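Local coordinates for protein fructose-bisphosphate aldolase (Plasmodium falciparum, PDB 4TR9) that belongs to the class I fructose-bisphosphate aldolase family, adopts a TIM-barrel fold and binds the dichlorophenyl hydrazide 38D in a pocket of the barrel, at residues Ala39-Gln44 / Ser64-Leu69; Lys48-Ile53 / Glu60-Tyr65; Gln282-Ala287 / Leu312-Leu317; Leu317-Gly322 / Ala328-Val333. All coordinates share one frame; numbering follows the deposited sequence. Where two conformers were deposited one is given.

Contact 1 (Ala39-Gln44 / Ser64-Leu69). With 38D (N'-[(E)-(2,4-dichlorophenyl)methylidene]-3,4-dihydroxybenzohydrazide), chain K.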
loop_
_atom_site.group_PDB
_atom_site.type_symbol
_atom_site.label_atom_id
_atom_site.label_comp_id
_atom_site.label_asym_id
_atom_site.label_seq_id
_atom_site.Cartn_x
_atom_site.Cartn_y
_atom_site.Cartn_z
ATOM N N ALA A 39 13.901 -5.887 32.322
ATOM C CA ALA A 39 13.463 -6.704 33.447
ATOM C C ALA A 39 11.941 -6.745 33.532
ATOM O O ALA A 39 11.368 -6.657 34.619
ATOM C CB ALA A 39 14.054 -6.179 34.746
ATOM N N ASP A 40 11.293 -6.878 32.380
ATOM C CA ASP A 40 9.837 -6.887 32.316
ATOM C C ASP A 40 9.288 -8.268 31.972
ATOM O O ASP A 40 8.378 -8.396 31.153
ATOM C CB ASP A 40 9.343 -5.860 31.295
ATOM C CG ASP A 40 10.042 -5.989 29.957
ATOM O OD1 ASP A 40 11.227 -6.380 29.939
ATOM O OD2 ASP A 40 9.406 -5.697 28.923
ATOM N N GLU A 41 9.842 -9.297 32.604
ATOM C CA GLU A 41 9.377 -10.662 32.393
ATOM C C GLU A 41 8.015 -10.874 33.043
ATOM O O GLU A 41 7.778 -10.425 34.164
ATOM C CB GLU A 41 10.383 -11.675 32.949
ATOM C CG GLU A 41 11.760 -11.626 32.304
ATOM C CD GLU A 41 12.644 -10.534 32.879
ATOM O OE1 GLU A 41 12.272 -9.951 33.918
ATOM O OE2 GLU A 41 13.711 -10.262 32.289
ATOM N N SER A 42 7.122 -11.559 32.336
ATOM C CA SER A 42 5.802 -11.866 32.874
ATOM C C SER A 42 5.903 -12.936 33.956
ATOM O O SER A 42 6.989 -13.446 34.236
ATOM C CB SER A 42 4.855 -12.321 31.763
ATOM O OG SER A 42 5.311 -13.516 31.155
ATOM N N THR A 43 4.768 -13.273 34.560
ATOM C CA THR A 43 4.735 -14.249 35.643
ATOM C C THR A 43 5.204 -15.625 35.178
ATOM O O THR A 43 6.018 -16.269 35.840
ATOM C CB THR A 43 3.324 -14.376 36.243
ATOM O OG1 THR A 43 2.856 -13.083 36.647
ATOM C CG2 THR A 43 3.338 -15.304 37.448
ATOM N N GLN A 44 4.691 -16.069 34.035
ATOM C CA GLN A 44 5.068 -17.367 33.487
ATOM C C GLN A 44 6.470 -17.328 32.883
ATOM O O GLN A 44 7.121 -18.362 32.738
ATOM C CB GLN A 44 4.055 -17.821 32.434
ATOM C CG GLN A 44 3.962 -16.907 31.224
ATOM C CD GLN A 44 2.979 -17.413 30.186
ATOM O OE1 GLN A 44 2.236 -18.364 30.429
ATOM N NE2 GLN A 44 2.972 -16.778 29.019
ATOM N N SER A 64 11.887 -9.560 45.560
ATOM C CA SER A 64 13.257 -9.649 46.057
ATOM C C SER A 64 14.275 -9.604 44.922
ATOM O O SER A 64 15.316 -8.955 45.037
ATOM C CB SER A 64 13.447 -10.929 46.874
ATOM O OG SER A 64 12.559 -10.969 47.977
ATOM N N TYR A 65 13.971 -10.292 43.828
ATOM C CA TYR A 65 14.893 -10.361 42.702
ATOM C C TYR A 65 15.026 -9.018 41.994
ATOM O O TYR A 65 16.136 -8.573 41.700
ATOM C CB TYR A 65 14.450 -11.427 41.701
ATOM C CG TYR A 65 15.272 -11.415 40.435
ATOM C CD1 TYR A 65 16.644 -11.614 40.478
ATOM C CD2 TYR A 65 14.678 -11.197 39.199
ATOM C CE1 TYR A 65 17.404 -11.599 39.327
ATOM C CE2 TYR A 65 15.431 -11.182 38.041
ATOM C CZ TYR A 65 16.792 -11.384 38.113
ATOM O OH TYR A 65 17.550 -11.372 36.968
ATOM N N ARG A 66 13.896 -8.379 41.717
ATOM C CA ARG A 66 13.895 -7.080 41.053
ATOM C C ARG A 66 14.476 -6.006 41.966
ATOM O O ARG A 66 14.982 -4.987 41.502
ATOM C CB ARG A 66 12.480 -6.700 40.612
ATOM C CG ARG A 66 12.236 -6.859 39.118
ATOM C CD ARG A 66 12.418 -8.300 38.667
ATOM N NE ARG A 66 11.227 -9.108 38.906
ATOM C CZ ARG A 66 10.297 -9.357 37.990
ATOM N NH1 ARG A 66 9.245 -10.104 38.295
ATOM N NH2 ARG A 66 10.421 -8.862 36.765
ATOM N N ASP A 67 14.398 -6.243 43.273
ATOM C CA ASP A 67 14.998 -5.342 44.249
ATOM C C ASP A 67 16.515 -5.444 44.176
ATOM O O ASP A 67 17.228 -4.456 44.350
ATOM C CB ASP A 67 14.512 -5.664 45.664
ATOM C CG ASP A 67 15.322 -4.958 46.734
ATOM O OD1 ASP A 67 15.026 -3.780 47.024
ATOM O OD2 ASP A 67 16.251 -5.582 47.289
ATOM N N LEU A 68 16.999 -6.655 43.915
ATOM C CA LEU A 68 18.427 -6.907 43.777
ATOM C C LEU A 68 18.986 -6.172 42.567
ATOM O O LEU A 68 20.092 -5.634 42.608
ATOM C CB LEU A 68 18.691 -8.412 43.662
ATOM C CG LEU A 68 20.131 -8.916 43.524
ATOM C CD1 LEU A 68 20.269 -10.255 44.218
ATOM C CD2 LEU A 68 20.541 -9.045 42.064
ATOM N N LEU A 69 18.211 -6.155 41.489
ATOM C CA LEU A 69 18.628 -5.508 40.253
ATOM C C LEU A 69 18.620 -3.990 40.383
ATOM O O LEU A 69 19.622 -3.328 40.118
ATOM C CB LEU A 69 17.724 -5.932 39.094
ATOM C CG LEU A 69 17.693 -7.420 38.735
ATOM C CD1 LEU A 69 16.683 -7.679 37.627
ATOM C CD2 LEU A 69 19.074 -7.905 38.325
HETATM N N12 38D K . 7.996 -14.345 26.442
HETATM C C13 38D K . 8.926 -15.322 25.948
HETATM C C15 38D K . 7.168 -17.033 26.396
HETATM C C17 38D K . 6.995 -19.060 25.132
HETATM C C20 38D K . 8.726 -17.487 24.610
HETATM C C01 38D K . 10.233 -10.673 26.056
HETATM C C02 38D K . 11.018 -9.528 25.924
HETATM O O03 38D K . 11.855 -9.339 24.802
HETATM C C04 38D K . 10.980 -8.555 26.913
HETATM C C05 38D K . 10.167 -8.720 28.020
HETATM C C06 38D K . 9.386 -9.855 28.153
HETATM O O07 38D K . 11.768 -7.386 26.804
HETATM C C08 38D K . 9.415 -10.821 27.170
HETATM C C09 38D K . 8.546 -12.068 27.359
HETATM O O10 38D K . 7.772 -12.136 28.307
HETATM N N11 38D K . 8.688 -13.133 26.405
HETATM C C14 38D K . 8.255 -16.655 25.633
HETATM C C16 38D K . 6.531 -18.238 26.146
HETATM CL CL1 38D K . 6.176 -20.567 24.839
HETATM C C19 38D K . 8.086 -18.694 24.362
HETATM CL CL2 38D K . 10.098 -17.046 23.629
#
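Arg-66 of helix 59-70 reaches back to the start of the 39-44 loop, where its NH2 meets Ala-39 O at 3.2 Å. The carbonyl oxygen lies at the edge of the guanidinium, yet the N-H...O angle of 126° makes this a weak hydrogen bond. The same NH2 sits 3.6 Å from Glu-41 OE1, a salt bridge carried by charge alone, because the oxygen stands well out of the guanidinium plane and the two planar groups are tilted apart. Two bends in the arginine, at chi2 and chi3, fold its end toward the loop; since Arg-66 was modelled in two conformers, these polar links remain doubtful. Beside them Ala-39 CB touches Leu-69 CD1 at 4.2 Å, a plain apolar contact.

In the second shell, Arg-66 NE is hydrogen-bonded to Arg-62 O, and Glu-41 OE2 to an aromatic side chain of a bound peptide. The CB of Asp-40 is directed away from helix 59-70, and its carboxylate lies at the ligand. The 38D hydroxyl O07 gives Asp-40 OD1 a weak hydrogen bond of 3.3 Å, and the same OD1 lies 3.2 Å from ring carbon C05 of 38D, while Asp-40 OD2 forms a salt bridge with Lys-152. Thr-45 OG1 is also hydrogen-bonded to 38D. Strand 35-39 thus hands over to a pocket loop backed by helix 59-70, the TIM-barrel plan of ligands bound at the C-terminal ends of the parallel strands.

Contact 2 (Lys48-Ile53 / Glu60-Tyr65)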
loop_
_atom_site.group_PDB
_atom_site.type_symbol
_atom_site.label_atom_id
_atom_site.label_comp_id
_atom_site.label_asym_id
_atom_site.label_seq_id
_atom_site.Cartn_x
_atom_site.Cartn_y
_atom_site.Cartn_z
ATOM N N LYS A 48 10.100 -19.590 34.644
ATOM C CA LYS A 48 11.073 -20.482 34.026
ATOM C C LYS A 48 12.503 -20.099 34.397
ATOM O O LYS A 48 13.427 -20.898 34.250
ATOM C CB LYS A 48 10.905 -20.483 32.506
ATOM C CG LYS A 48 9.524 -20.915 32.040
ATOM C CD LYS A 48 9.433 -20.948 30.523
ATOM C CE LYS A 48 8.043 -21.361 30.066
ATOM N NZ LYS A 48 7.658 -22.695 30.604
ATOM N N ARG A 49 12.679 -18.871 34.876
ATOM C CA ARG A 49 13.980 -18.413 35.348
ATOM C C ARG A 49 14.246 -18.923 36.759
ATOM O O ARG A 49 15.335 -19.414 37.055
ATOM C CB ARG A 49 14.058 -16.886 35.313
ATOM C CG ARG A 49 13.797 -16.296 33.941
ATOM C CD ARG A 49 14.801 -16.812 32.927
ATOM N NE ARG A 49 14.281 -16.739 31.566
ATOM C CZ ARG A 49 13.743 -17.766 30.918
ATOM N NH1 ARG A 49 13.292 -17.609 29.681
ATOM N NH2 ARG A 49 13.660 -18.952 31.505
ATOM N N PHE A 50 13.245 -18.808 37.626
ATOM C CA PHE A 50 13.371 -19.269 39.003
ATOM C C PHE A 50 13.492 -20.789 39.072
ATOM O O PHE A 50 14.102 -21.330 39.994
ATOM C CB PHE A 50 12.180 -18.796 39.840
ATOM C CG PHE A 50 12.219 -17.332 40.181
ATOM C CD1 PHE A 50 13.364 -16.584 39.962
ATOM C CD2 PHE A 50 11.111 -16.707 40.731
ATOM C CE1 PHE A 50 13.402 -15.237 40.279
ATOM C CE2 PHE A 50 11.143 -15.361 41.051
ATOM C CZ PHE A 50 12.291 -14.627 40.825
ATOM N N ASP A 51 12.910 -21.472 38.090
ATOM C CA ASP A 51 12.960 -22.929 38.035
ATOM C C ASP A 51 14.371 -23.435 37.756
ATOM O O ASP A 51 14.773 -24.484 38.260
ATOM C CB ASP A 51 11.999 -23.459 36.967
ATOM C CG ASP A 51 10.546 -23.175 37.296
ATOM O OD1 ASP A 51 10.215 -23.075 38.496
ATOM O OD2 ASP A 51 9.736 -23.050 36.354
ATOM N N ASN A 52 15.119 -22.685 36.952
ATOM C CA ASN A 52 16.479 -23.068 36.589
ATOM C C ASN A 52 17.432 -23.016 37.779
ATOM O O ASN A 52 18.341 -23.838 37.893
ATOM C CB ASN A 52 17.001 -22.173 35.464
ATOM C CG ASN A 52 16.216 -22.339 34.177
ATOM O OD1 ASN A 52 15.634 -23.394 33.924
ATOM N ND2 ASN A 52 16.200 -21.296 33.356
ATOM N N ILE A 53 17.221 -22.045 38.661
ATOM C CA ILE A 53 18.044 -21.912 39.857
ATOM C C ILE A 53 17.364 -22.556 41.059
ATOM O O ILE A 53 17.770 -22.338 42.201
ATOM C CB ILE A 53 18.345 -20.437 40.179
ATOM C CG1 ILE A 53 17.044 -19.654 40.359
ATOM C CG2 ILE A 53 19.202 -19.820 39.085
ATOM C CD1 ILE A 53 17.252 -18.197 40.714
ATOM N N GLU A 60 6.983 -12.679 46.701
ATOM C CA GLU A 60 8.089 -12.218 47.531
ATOM C C GLU A 60 9.416 -12.362 46.797
ATOM O O GLU A 60 10.280 -11.491 46.886
ATOM C CB GLU A 60 8.136 -12.987 48.856
ATOM C CG GLU A 60 7.088 -12.559 49.875
ATOM C CD GLU A 60 5.697 -13.068 49.544
ATOM O OE1 GLU A 60 5.586 -14.029 48.753
ATOM O OE2 GLU A 60 4.716 -12.508 50.075
ATOM N N ASN A 61 9.573 -13.464 46.072
ATOM C CA ASN A 61 10.803 -13.723 45.333
ATOM C C ASN A 61 10.953 -12.813 44.119
ATOM O O ASN A 61 12.056 -12.359 43.810
ATOM C CB ASN A 61 10.865 -15.186 44.894
ATOM C CG ASN A 61 11.046 -16.135 46.060
ATOM O OD1 ASN A 61 11.501 -15.738 47.133
ATOM N ND2 ASN A 61 10.697 -17.399 45.854
ATOM N N ARG A 62 9.846 -12.551 43.431
ATOM C CA ARG A 62 9.860 -11.642 42.292
ATOM C C ARG A 62 10.226 -10.235 42.748
ATOM O O ARG A 62 11.004 -9.542 42.093
ATOM C CB ARG A 62 8.505 -11.633 41.580
ATOM C CG ARG A 62 8.157 -12.941 40.890
ATOM C CD ARG A 62 6.958 -12.776 39.969
ATOM N NE ARG A 62 5.759 -12.366 40.694
ATOM C CZ ARG A 62 4.858 -13.212 41.182
ATOM N NH1 ARG A 62 3.797 -12.752 41.828
ATOM N NH2 ARG A 62 5.020 -14.518 41.025
ATOM N N ALA A 63 9.663 -9.825 43.879
ATOM C CA ALA A 63 9.984 -8.530 44.462
ATOM C C ALA A 63 11.443 -8.491 44.905
ATOM O O ALA A 63 12.150 -7.517 44.650
ATOM C CB ALA A 63 9.064 -8.230 45.633
ATOM N N SER A 64 11.887 -9.560 45.560
ATOM C CA SER A 64 13.257 -9.649 46.057
ATOM C C SER A 64 14.275 -9.604 44.922
ATOM O O SER A 64 15.316 -8.955 45.037
ATOM C CB SER A 64 13.447 -10.929 46.874
ATOM O OG SER A 64 12.559 -10.969 47.977
ATOM N N TYR A 65 13.971 -10.292 43.828
ATOM C CA TYR A 65 14.893 -10.361 42.702
ATOM C C TYR A 65 15.026 -9.018 41.994
ATOM O O TYR A 65 16.136 -8.573 41.700
ATOM C CB TYR A 65 14.450 -11.427 41.701
ATOM C CG TYR A 65 15.272 -11.415 40.435
ATOM C CD1 TYR A 65 16.644 -11.614 40.478
ATOM C CD2 TYR A 65 14.678 -11.197 39.199
ATOM C CE1 TYR A 65 17.404 -11.599 39.327
ATOM C CE2 TYR A 65 15.431 -11.182 38.041
ATOM C CZ TYR A 65 16.792 -11.384 38.113
ATOM O OH TYR A 65 17.550 -11.372 36.968
#
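Phe-50 drives its ring end-first into the flank of helix 59-70, where Asn-61, Arg-62 and Tyr-65 receive it. The axes of the short segments lie 12.0 Å apart and cross at 87°, so a long side chain has to bridge the interval. With chi1 at -74° the ring stands beside its backbone N and extends toward the second helix. This is the tight part. Phe-50 CE2 rests 3.8 Å from Arg-62 CG and 3.9 Å from Asn-61 CB, and Phe-50 CZ approaches Tyr-65 CB to 4.0 Å. That last methylene sits at the ring edge, near its plane, so Phe-50 meets the base of the tyrosine without forming a ring stack.

Toward solvent the contact becomes looser and more polar. Arg-62 contributes its CG to the packing, then bends at chi3 and leads its guanidinium away, to a salt bridge with Glu-87 and a hydrogen bond with Asn-57. Asn-61 likewise gives CB to the phenylalanine but turns its amide nitrogen to Glu-56 O. Along the helix, Ser-64 OG bonds Glu-60 O at 2.6 Å, from the face of the carbonyl plane opposite to that used by Ser-64 N.

Helix 310-320 lies against both partners: Leu-317 touches Arg-49, Ile-53 and Tyr-65, and the Tyr-65 ring meets that of Trp-320.

Contact 3 (Gln282-Ala287 / Leu312-Leu317)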
loop_
_atom_site.group_PDB
_atom_site.type_symbol
_atom_site.label_atom_id
_atom_site.label_comp_id
_atom_site.label_asym_id
_atom_site.label_seq_id
_atom_site.Cartn_x
_atom_site.Cartn_y
_atom_site.Cartn_z
ATOM N N GLN A 282 21.207 -15.256 22.268
ATOM C CA GLN A 282 22.660 -15.145 22.349
ATOM C C GLN A 282 23.147 -15.294 23.784
ATOM O O GLN A 282 22.439 -14.943 24.727
ATOM C CB GLN A 282 23.135 -13.804 21.786
ATOM C CG GLN A 282 22.759 -13.553 20.338
ATOM C CD GLN A 282 23.217 -12.192 19.853
ATOM O OE1 GLN A 282 24.313 -11.739 20.186
ATOM N NE2 GLN A 282 22.375 -11.527 19.071
ATOM N N SER A 283 24.358 -15.815 23.945
ATOM C CA SER A 283 24.970 -15.908 25.263
ATOM C C SER A 283 25.346 -14.514 25.744
ATOM O O SER A 283 25.368 -13.567 24.958
ATOM C CB SER A 283 26.199 -16.818 25.233
ATOM O OG SER A 283 27.198 -16.300 24.371
ATOM N N GLU A 284 25.632 -14.387 27.036
ATOM C CA GLU A 284 25.984 -13.097 27.618
ATOM C C GLU A 284 27.201 -12.484 26.938
ATOM O O GLU A 284 27.205 -11.299 26.605
ATOM C CB GLU A 284 26.250 -13.236 29.117
ATOM C CG GLU A 284 25.010 -13.477 29.957
ATOM C CD GLU A 284 25.325 -13.533 31.438
ATOM O OE1 GLU A 284 26.475 -13.871 31.788
ATOM O OE2 GLU A 284 24.427 -13.232 32.253
ATOM N N GLU A 285 28.229 -13.299 26.731
ATOM C CA GLU A 285 29.480 -12.821 26.157
ATOM C C GLU A 285 29.323 -12.442 24.686
ATOM O O GLU A 285 29.769 -11.377 24.264
ATOM C CB GLU A 285 30.576 -13.876 26.310
ATOM C CG GLU A 285 31.962 -13.385 25.926
ATOM C CD GLU A 285 32.457 -12.269 26.827
ATOM O OE1 GLU A 285 32.080 -12.250 28.018
ATOM O OE2 GLU A 285 33.221 -11.407 26.343
ATOM N N GLU A 286 28.686 -13.316 23.913
ATOM C CA GLU A 286 28.497 -13.073 22.486
ATOM C C GLU A 286 27.590 -11.872 22.233
ATOM O O GLU A 286 27.720 -11.192 21.217
ATOM C CB GLU A 286 27.929 -14.317 21.800
ATOM C CG GLU A 286 28.905 -15.482 21.734
ATOM C CD GLU A 286 28.319 -16.699 21.045
ATOM O OE1 GLU A 286 27.106 -16.688 20.747
ATOM O OE2 GLU A 286 29.070 -17.667 20.803
ATOM N N ALA A 287 26.675 -11.614 23.163
ATOM C CA ALA A 287 25.800 -10.451 23.064
ATOM C C ALA A 287 26.599 -9.166 23.252
ATOM O O ALA A 287 26.232 -8.114 22.731
ATOM C CB ALA A 287 24.680 -10.536 24.089
ATOM N N LEU A 312 22.101 -9.761 30.668
ATOM C CA LEU A 312 22.444 -9.017 31.876
ATOM C C LEU A 312 22.040 -9.746 33.153
ATOM O O LEU A 312 22.554 -9.447 34.229
ATOM C CB LEU A 312 21.788 -7.635 31.853
ATOM C CG LEU A 312 22.347 -6.615 30.859
ATOM C CD1 LEU A 312 21.494 -5.357 30.848
ATOM C CD2 LEU A 312 23.793 -6.282 31.194
ATOM N N GLN A 313 21.126 -10.703 33.034
ATOM C CA GLN A 313 20.533 -11.328 34.213
ATOM C C GLN A 313 20.821 -12.821 34.344
ATOM O O GLN A 313 20.589 -13.404 35.403
ATOM C CB GLN A 313 19.020 -11.108 34.208
ATOM C CG GLN A 313 18.601 -9.649 34.227
ATOM C CD GLN A 313 17.096 -9.478 34.161
ATOM O OE1 GLN A 313 16.573 -8.834 33.252
ATOM N NE2 GLN A 313 16.391 -10.053 35.128
ATOM N N ALA A 314 21.317 -13.436 33.274
ATOM C CA ALA A 314 21.538 -14.880 33.259
ATOM C C ALA A 314 22.517 -15.328 34.343
ATOM O O ALA A 314 22.240 -16.268 35.088
ATOM C CB ALA A 314 22.031 -15.324 31.890
ATOM N N SER A 315 23.657 -14.650 34.431
ATOM C CA SER A 315 24.676 -15.002 35.413
ATOM C C SER A 315 24.317 -14.489 36.804
ATOM O O SER A 315 24.773 -15.033 37.810
ATOM C CB SER A 315 26.039 -14.452 34.989
ATOM O OG SER A 315 26.497 -15.081 33.805
ATOM N N VAL A 316 23.502 -13.441 36.855
ATOM C CA VAL A 316 23.069 -12.867 38.124
ATOM C C VAL A 316 22.197 -13.853 38.892
ATOM O O VAL A 316 22.396 -14.076 40.087
ATOM C CB VAL A 316 22.294 -11.555 37.913
ATOM C CG1 VAL A 316 21.766 -11.029 39.238
ATOM C CG2 VAL A 316 23.179 -10.521 37.240
ATOM N N LEU A 317 21.234 -14.442 38.193
ATOM C CA LEU A 317 20.338 -15.431 38.781
ATOM C C LEU A 317 21.101 -16.653 39.284
ATOM O O LEU A 317 20.789 -17.196 40.344
ATOM C CB LEU A 317 19.278 -15.855 37.763
ATOM C CG LEU A 317 18.139 -14.868 37.506
ATOM C CD1 LEU A 317 17.517 -15.107 36.141
ATOM C CD2 LEU A 317 17.087 -14.992 38.596
#
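Glu-284, in the first turn of its helix, brings its CA to 6.9 Å from the CA of Leu-312, in a helix kinked where the N atoms of Ser-315 and Val-316 lack a bond to the preceding turn. Glu-284 spans the gap: its chain is extended beyond CG, and its carboxylate ends against that irregular turn. OE2 accepts from Ser-315 N at 2.7 Å with an N-H...O angle of 151°, approached from above the carboxylate plane, 38° out of it. A side chain from another helix thereby supplies an acceptor to an amide that the kink has left without its usual intrahelical one. Glu-284 OE1 also lies 2.4 Å from Ser-315 OG, which donates to it, although so short a separation makes the exact geometry doubtful. Packing is close here, with Ala-314 CB only 3.2 Å from Glu-284 OE2. At the start of helix 284-295, Ser-283 is the N-cap, its OG accepting a weak bond from Glu-286 N.

Helices 284-295 and 310-320 follow strands 274-277 and 303-308 of the barrel. Helix 327-346 lies along both partners, with Arg-337 touching Glu-284 and Val-333 touching Ser-315, while the Leu-312 side chain touches Leu-37 of strand 35-39.

Contact 4 (Leu317-Gly322 / Ala328-Val333)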
loop_
_atom_site.group_PDB
_atom_site.type_symbol
_atom_site.label_atom_id
_atom_site.label_comp_id
_atom_site.label_asym_id
_atom_site.label_seq_id
_atom_site.Cartn_x
_atom_site.Cartn_y
_atom_site.Cartn_z
ATOM N N LEU A 317 21.234 -14.442 38.193
ATOM C CA LEU A 317 20.338 -15.431 38.781
ATOM C C LEU A 317 21.101 -16.653 39.284
ATOM O O LEU A 317 20.789 -17.196 40.344
ATOM C CB LEU A 317 19.278 -15.855 37.763
ATOM C CG LEU A 317 18.139 -14.868 37.506
ATOM C CD1 LEU A 317 17.517 -15.107 36.141
ATOM C CD2 LEU A 317 17.087 -14.992 38.596
ATOM N N ASN A 318 22.101 -17.080 38.519
ATOM C CA ASN A 318 22.914 -18.233 38.894
ATOM C C ASN A 318 23.733 -17.970 40.151
ATOM O O ASN A 318 23.976 -18.878 40.946
ATOM C CB ASN A 318 23.842 -18.629 37.745
ATOM C CG ASN A 318 23.088 -19.137 36.534
ATOM O OD1 ASN A 318 22.057 -19.797 36.663
ATOM N ND2 ASN A 318 23.600 -18.832 35.348
ATOM N N THR A 319 24.159 -16.724 40.323
ATOM C CA THR A 319 24.951 -16.340 41.485
ATOM C C THR A 319 24.061 -16.144 42.708
ATOM O O THR A 319 24.401 -16.565 43.813
ATOM C CB THR A 319 25.746 -15.048 41.218
ATOM O OG1 THR A 319 26.560 -15.219 40.051
ATOM C CG2 THR A 319 26.635 -14.709 42.403
ATOM N N TRP A 320 22.914 -15.508 42.495
ATOM C CA TRP A 320 21.979 -15.208 43.573
ATOM C C TRP A 320 21.334 -16.470 44.142
ATOM O O TRP A 320 21.420 -16.728 45.344
ATOM C CB TRP A 320 20.904 -14.241 43.073
ATOM C CG TRP A 320 19.864 -13.902 44.089
ATOM C CD1 TRP A 320 20.073 -13.465 45.364
ATOM C CD2 TRP A 320 18.443 -13.948 43.908
ATOM N NE1 TRP A 320 18.871 -13.246 45.992
ATOM C CE2 TRP A 320 17.855 -13.534 45.119
ATOM C CE3 TRP A 320 17.613 -14.302 42.840
ATOM C CZ2 TRP A 320 16.474 -13.466 45.293
ATOM C CZ3 TRP A 320 16.242 -14.235 43.015
ATOM C CH2 TRP A 320 15.687 -13.820 44.233
ATOM N N GLN A 321 20.694 -17.246 43.270
ATOM C CA GLN A 321 20.024 -18.491 43.650
ATOM C C GLN A 321 18.990 -18.298 44.759
ATOM O O GLN A 321 18.782 -19.188 45.584
ATOM C CB GLN A 321 21.049 -19.546 44.080
ATOM C CG GLN A 321 21.772 -20.215 42.924
ATOM C CD GLN A 321 22.711 -21.313 43.385
ATOM O OE1 GLN A 321 23.126 -21.345 44.543
ATOM N NE2 GLN A 321 23.046 -22.223 42.478
ATOM N N GLY A 322 18.348 -17.135 44.773
ATOM C CA GLY A 322 17.281 -16.861 45.719
ATOM C C GLY A 322 17.720 -16.780 47.169
ATOM O O GLY A 322 16.903 -16.932 48.077
ATOM N N ALA A 328 24.792 -9.142 47.271
ATOM C CA ALA A 328 25.889 -8.246 46.922
ATOM C C ALA A 328 26.834 -8.914 45.930
ATOM O O ALA A 328 27.415 -8.255 45.067
ATOM C CB ALA A 328 26.642 -7.817 48.170
ATOM N N LYS A 329 26.976 -10.229 46.059
ATOM C CA LYS A 329 27.817 -11.006 45.160
ATOM C C LYS A 329 27.233 -11.023 43.751
ATOM O O LYS A 329 27.964 -10.943 42.765
ATOM C CB LYS A 329 27.976 -12.434 45.687
ATOM C CG LYS A 329 29.009 -13.267 44.948
ATOM C CD LYS A 329 29.041 -14.691 45.484
ATOM C CE LYS A 329 29.262 -14.710 46.990
ATOM N NZ LYS A 329 29.197 -16.090 47.546
ATOM N N ALA A 330 25.910 -11.126 43.666
ATOM C CA ALA A 330 25.224 -11.157 42.381
ATOM C C ALA A 330 25.132 -9.763 41.767
ATOM O O ALA A 330 25.122 -9.614 40.545
ATOM C CB ALA A 330 23.836 -11.760 42.537
ATOM N N ARG A 331 25.064 -8.745 42.620
ATOM C CA ARG A 331 24.975 -7.366 42.155
ATOM C C ARG A 331 26.259 -6.930 41.458
ATOM O O ARG A 331 26.229 -6.097 40.552
ATOM C CB ARG A 331 24.658 -6.424 43.317
ATOM C CG ARG A 331 23.204 -6.454 43.755
ATOM C CD ARG A 331 22.947 -5.487 44.897
ATOM N NE ARG A 331 21.525 -5.387 45.212
ATOM C CZ ARG A 331 21.026 -4.623 46.177
ATOM N NH1 ARG A 331 19.717 -4.593 46.392
ATOM N NH2 ARG A 331 21.834 -3.888 46.929
ATOM N N GLU A 332 27.385 -7.493 41.884
ATOM C CA GLU A 332 28.661 -7.211 41.239
ATOM C C GLU A 332 28.712 -7.888 39.873
ATOM O O GLU A 332 29.307 -7.365 38.930
ATOM C CB GLU A 332 29.830 -7.672 42.113
ATOM C CG GLU A 332 31.204 -7.355 41.530
ATOM C CD GLU A 332 32.336 -7.641 42.500
ATOM O OE1 GLU A 332 32.063 -7.784 43.711
ATOM O OE2 GLU A 332 33.499 -7.720 42.052
ATOM N N VAL A 333 28.079 -9.054 39.774
ATOM C CA VAL A 333 27.980 -9.768 38.506
ATOM C C VAL A 333 27.142 -8.954 37.524
ATOM O O VAL A 333 27.428 -8.915 36.327
ATOM C CB VAL A 333 27.359 -11.169 38.688
ATOM C CG1 VAL A 333 27.264 -11.892 37.354
ATOM C CG2 VAL A 333 28.175 -11.982 39.680
#
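Two consecutive helices, 310-320 and 327-346, are joined by a short loop on the outside of the barrel, and Thr-319 and Ala-330 mark where they pack. Their CA atoms are 5.3 Å apart, an approach made possible by the small side chain of Ala-330. Thr-319 CG2 stands anti to its own backbone N and lies 3.8 Å from Ala-330 CA. The same methyl meets Lys-329 CG, also at 3.8 Å, so that the aliphatic part of the lysine runs past it; beyond, the lysine bends at chi3 and its NZ makes a weak hydrogen bond to Asn-326 OD1. On the other branch Thr-319 OG1 faces Val-333 CG2 at 3.6 Å. At the next residue Trp-320 CB touches Ala-330 CB at 3.9 Å, and the alanine methyl is as near to Trp-320 N.

The indole itself leads away from helix 327-346. One of its faces carries Gly-322 CA, 3.3 Å above the ring plane and over its centre, where the chain turns back after Gln-321 takes positive phi (55°) and ends the helix.

Contact between the helices is therefore van der Waals in character. The hydrogen bond to Ser-315 O, within its own helix, gives the Thr-319 hydroxyl a polar partner, which probably helps it to lie against a valine methyl; the same torsion turns the methyl branch to Ala-330 and Lys-329.

In the fold
From the N terminus, contact 1 joins the loop after strand 35-39 to helix 59-70, closing a loop that runs through helix 43-52. Contact 2 nests inside it, setting the end of helix 43-52 against the same second helix and sharing Ser-64 and Tyr-65. Much later, contact 3 closes a loop holding strand 303-308 and ties helix 284-295 to helix 310-320. Contact 4 follows in series, shares Leu-317 and closes the short turn into helix 327-346. The two halves of the chain meet through Tyr-65, which packs on Leu-317, and through Arg-331, whose NE bonds Leu-68 O; these links join the region after the first strand to the helices near the C-terminal end of the chain.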